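Local atomic coordinates of spherulin-3A (Physarum polycephalum, PDB entry 1HDF), a protein that serves as a calcium-binding structural protein of the beta/gamma-crystallin family. Residues K19-Q24 with V79-T84. Numbering follows the deposited sequence.
With CA (calcium ion), chain C.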
ATOM      1  N   LYS A  19      14.312 -22.208  -2.042  1.00 11.41           N
ATOM      2  CA  LYS A  19      13.669 -23.457  -2.442  1.00 12.34           C
ATOM      3  C   LYS A  19      14.169 -24.684  -1.676  1.00 12.64           C
ATOM      4  O   LYS A  19      13.405 -25.619  -1.425  1.00 12.34           O
ATOM      5  CB  LYS A  19      13.839 -23.674  -3.950  1.00 12.12           C
ATOM      6  CG  LYS A  19      13.026 -24.825  -4.498  1.00 11.37           C
ATOM      7  CD  LYS A  19      13.070 -24.855  -6.015  1.00 12.17           C
ATOM      8  CE  LYS A  19      12.214 -25.982  -6.566  1.00 13.85           C
ATOM      9  NZ  LYS A  19      12.207 -25.974  -8.062  1.00 14.60           N
ATOM     10  N   HIS A  20      15.444 -24.695  -1.310  1.00 12.33           N
ATOM     11  CA  HIS A  20      15.973 -25.830  -0.560  1.00 13.62           C
ATOM     12  C   HIS A  20      16.324 -25.416   0.854  1.00 13.42           C
ATOM     13  O   HIS A  20      16.395 -24.223   1.163  1.00 15.11           O
ATOM     14  CB  HIS A  20      17.203 -26.413  -1.257  1.00 13.15           C
ATOM     15  CG  HIS A  20      16.909 -26.982  -2.608  1.00 14.55           C
ATOM     16  ND1 HIS A  20      17.899 -27.341  -3.497  1.00 16.42           N
ATOM     17  CD2 HIS A  20      15.735 -27.226  -3.235  1.00 15.17           C
ATOM     18  CE1 HIS A  20      17.346 -27.778  -4.615  1.00 15.66           C
ATOM     19  NE2 HIS A  20      16.032 -27.719  -4.481  1.00 16.01           N
ATOM     20  N   VAL A  21      16.536 -26.399   1.720  1.00 12.84           N
ATOM     21  CA  VAL A  21      16.889 -26.104   3.097  1.00 12.72           C
ATOM     22  C   VAL A  21      18.276 -25.470   3.127  1.00 13.24           C
ATOM     23  O   VAL A  21      18.975 -25.431   2.114  1.00 14.48           O
ATOM     24  CB  VAL A  21      16.885 -27.378   3.956  1.00 11.53           C
ATOM     25  CG1 VAL A  21      15.474 -27.909   4.080  1.00  9.15           C
ATOM     26  CG2 VAL A  21      17.786 -28.419   3.327  1.00 13.00           C
ATOM     27  N   ASN A  22      18.656 -24.956   4.290  1.00 12.56           N
ATOM     28  CA  ASN A  22      19.951 -24.324   4.475  1.00 12.48           C
ATOM     29  C   ASN A  22      20.208 -23.172   3.512  1.00 13.06           C
ATOM     30  O   ASN A  22      21.352 -22.892   3.154  1.00 13.15           O
ATOM     31  CB  ASN A  22      21.065 -25.369   4.368  1.00 11.09           C
ATOM     32  CG  ASN A  22      20.805 -26.576   5.255  1.00 11.18           C
ATOM     33  OD1 ASN A  22      20.435 -26.436   6.430  1.00  8.71           O
ATOM     34  ND2 ASN A  22      20.988 -27.769   4.694  1.00  9.07           N
ATOM     35  N   PHE A  23      19.135 -22.515   3.088  1.00 12.26           N
ATOM     36  CA  PHE A  23      19.230 -21.351   2.213  1.00 13.40           C
ATOM     37  C   PHE A  23      19.868 -21.618   0.855  1.00 14.16           C
ATOM     38  O   PHE A  23      20.597 -20.778   0.329  1.00 14.76           O
ATOM     39  CB  PHE A  23      20.006 -20.250   2.946  1.00 13.11           C
ATOM     40  CG  PHE A  23      19.775 -20.243   4.441  1.00 12.25           C
ATOM     41  CD1 PHE A  23      18.489 -20.112   4.964  1.00 11.86           C
ATOM     42  CD2 PHE A  23      20.837 -20.411   5.322  1.00 11.63           C
ATOM     43  CE1 PHE A  23      18.264 -20.154   6.343  1.00 11.90           C
ATOM     44  CE2 PHE A  23      20.621 -20.453   6.706  1.00 12.25           C
ATOM     45  CZ  PHE A  23      19.331 -20.326   7.213  1.00 11.43           C
ATOM     46  N   GLN A  24      19.579 -22.782   0.286  1.00 15.86           N
ATOM     47  CA  GLN A  24      20.124 -23.168  -1.013  1.00 16.58           C
ATOM     48  C   GLN A  24      19.036 -23.230  -2.089  1.00 16.70           C
ATOM     49  O   GLN A  24      17.846 -23.214  -1.782  1.00 16.13           O
ATOM     50  CB  GLN A  24      20.784 -24.544  -0.908  1.00 16.87           C
ATOM     51  CG  GLN A  24      21.891 -24.634   0.119  1.00 18.22           C
ATOM     52  CD  GLN A  24      23.146 -23.909  -0.325  1.00 18.73           C
ATOM     53  OE1 GLN A  24      23.702 -24.205  -1.383  1.00 19.76           O
ATOM     54  NE2 GLN A  24      23.600 -22.959   0.478  1.00 19.88           N
ATOM     55  N   VAL A  79      15.033 -19.943   9.473  1.00 14.76           N
ATOM     56  CA  VAL A  79      14.718 -21.343   9.707  1.00 15.09           C
ATOM     57  C   VAL A  79      15.363 -22.098   8.547  1.00 15.67           C
ATOM     58  O   VAL A  79      15.018 -21.873   7.380  1.00 16.71           O
ATOM     59  CB  VAL A  79      13.187 -21.568   9.750  1.00 14.94           C
ATOM     60  CG1 VAL A  79      12.506 -20.725   8.688  1.00 14.55           C
ATOM     61  CG2 VAL A  79      12.864 -23.045   9.551  1.00 14.07           C
ATOM     62  N   THR A  80      16.322 -22.965   8.870  1.00 15.15           N
ATOM     63  CA  THR A  80      17.050 -23.718   7.845  1.00 15.13           C
ATOM     64  C   THR A  80      16.235 -24.833   7.216  1.00 13.17           C
ATOM     65  O   THR A  80      16.540 -25.286   6.118  1.00 12.02           O
ATOM     66  CB  THR A  80      18.342 -24.347   8.402  1.00 14.82           C
ATOM     67  OG1 THR A  80      18.002 -25.366   9.347  1.00 15.86           O
ATOM     68  CG2 THR A  80      19.203 -23.302   9.078  1.00 16.25           C
ATOM     69  N   ASP A  81      15.206 -25.279   7.920  1.00 13.10           N
ATOM     70  CA  ASP A  81      14.350 -26.344   7.415  1.00 13.41           C
ATOM     71  C   ASP A  81      12.925 -26.124   7.926  1.00 13.15           C
ATOM     72  O   ASP A  81      12.653 -26.272   9.118  1.00 13.11           O
ATOM     73  CB  ASP A  81      14.881 -27.692   7.893  1.00 12.96           C
ATOM     74  CG  ASP A  81      14.161 -28.857   7.260  1.00 13.13           C
ATOM     75  OD1 ASP A  81      12.954 -28.732   6.972  1.00 12.27           O
ATOM     76  OD2 ASP A  81      14.801 -29.908   7.064  1.00 15.20           O
ATOM     77  N   LEU A  82      12.020 -25.774   7.018  1.00 13.69           N
ATOM     78  CA  LEU A  82      10.631 -25.514   7.383  1.00 13.92           C
ATOM     79  C   LEU A  82       9.836 -26.736   7.845  1.00 14.56           C
ATOM     80  O   LEU A  82       8.706 -26.597   8.312  1.00 13.33           O
ATOM     81  CB  LEU A  82       9.900 -24.834   6.216  1.00 13.86           C
ATOM     82  CG  LEU A  82      10.152 -23.330   6.063  1.00 13.08           C
ATOM     83  CD1 LEU A  82       9.525 -22.810   4.782  1.00 12.79           C
ATOM     84  CD2 LEU A  82       9.567 -22.609   7.259  1.00 13.36           C
ATOM     85  N   THR A  83      10.413 -27.928   7.708  1.00 15.12           N
ATOM     86  CA  THR A  83       9.725 -29.135   8.148  1.00 15.37           C
ATOM     87  C   THR A  83       9.581 -29.018   9.658  1.00 15.48           C
ATOM     88  O   THR A  83       8.602 -29.474  10.245  1.00 16.95           O
ATOM     89  CB  THR A  83      10.527 -30.419   7.794  1.00 15.35           C
ATOM     90  OG1 THR A  83      11.825 -30.359   8.394  1.00 17.07           O
ATOM     91  CG2 THR A  83      10.686 -30.556   6.284  1.00 11.86           C
ATOM     92  N   THR A  84      10.562 -28.370  10.274  1.00 15.24           N
ATOM     93  CA  THR A  84      10.577 -28.162  11.713  1.00 15.33           C
ATOM     94  C   THR A  84       9.342 -27.393  12.201  1.00 14.97           C
ATOM     95  O   THR A  84       8.998 -27.447  13.374  1.00 13.50           O
ATOM     96  CB  THR A  84      11.846 -27.390  12.133  1.00 15.37           C
ATOM     97  OG1 THR A  84      12.011 -27.479  13.551  1.00 17.75           O
ATOM     98  CG2 THR A  84      11.733 -25.937  11.761  1.00 13.27           C
TER
HETATM   99 CA    CA C1101      11.598 -27.020  -1.205  1.00 17.92          CA
HETATM  100  O   HOH W   1      11.033 -27.819  -3.492  1.00  8.99           O
HETATM  101  O   HOH W   2      12.542 -29.448  -0.814  1.00 26.58           O
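Thr80 meets Phe23, Asn22 and Val21 in turn where two loops of the beta/gamma-crystallin fold come together at the protein surface. Residues 19-24 connect strands 15-18 and 27-30 of the first Greek key, and residues 79-84 begin at the end of strand 77-79, an outermost strand of the same sheet within this chain. One backbone hydrogen bond fixes the register: Asn22 N donates to Thr80 O at 2.8 Å, with an N-H...O angle of 163°. The same Thr80 O lies 3.0 Å from Val21 CB. On the side-chain level, Thr80 CG2 approaches the Phe23 ring obliquely, 3.5 Å from CZ. The rotation of Thr80 (chi1 67°) places this methyl beside its own backbone N, from where it meets the ring; Thr80 CB lies 3.6 Å from Asn22 OD1. The Phe23 ring also makes a cation-pi contact with Lys51 of strand 49-52. Val21 runs side by side with Asp81, its CG1 3.6 Å from Asp81 CG, and also rests on Ser48, a calcium ligand. Only two residues earlier, Lys19 O binds the calcium ion at 2.3 Å, with Val46, Ser48, Asp89 and two waters as further ligands, so the loop that carries this contact also contributes to the metal site. Asp81 forms an Asx turn, in which Thr83 N reaches Asp81 OD1 at 2.8 Å. An alanine here would probably leave Thr83 N without its side-chain acceptor and open a gap beside Val21 CG1. Thr83 N meets OD1 on the anti side, 22° out of the carboxylate plane.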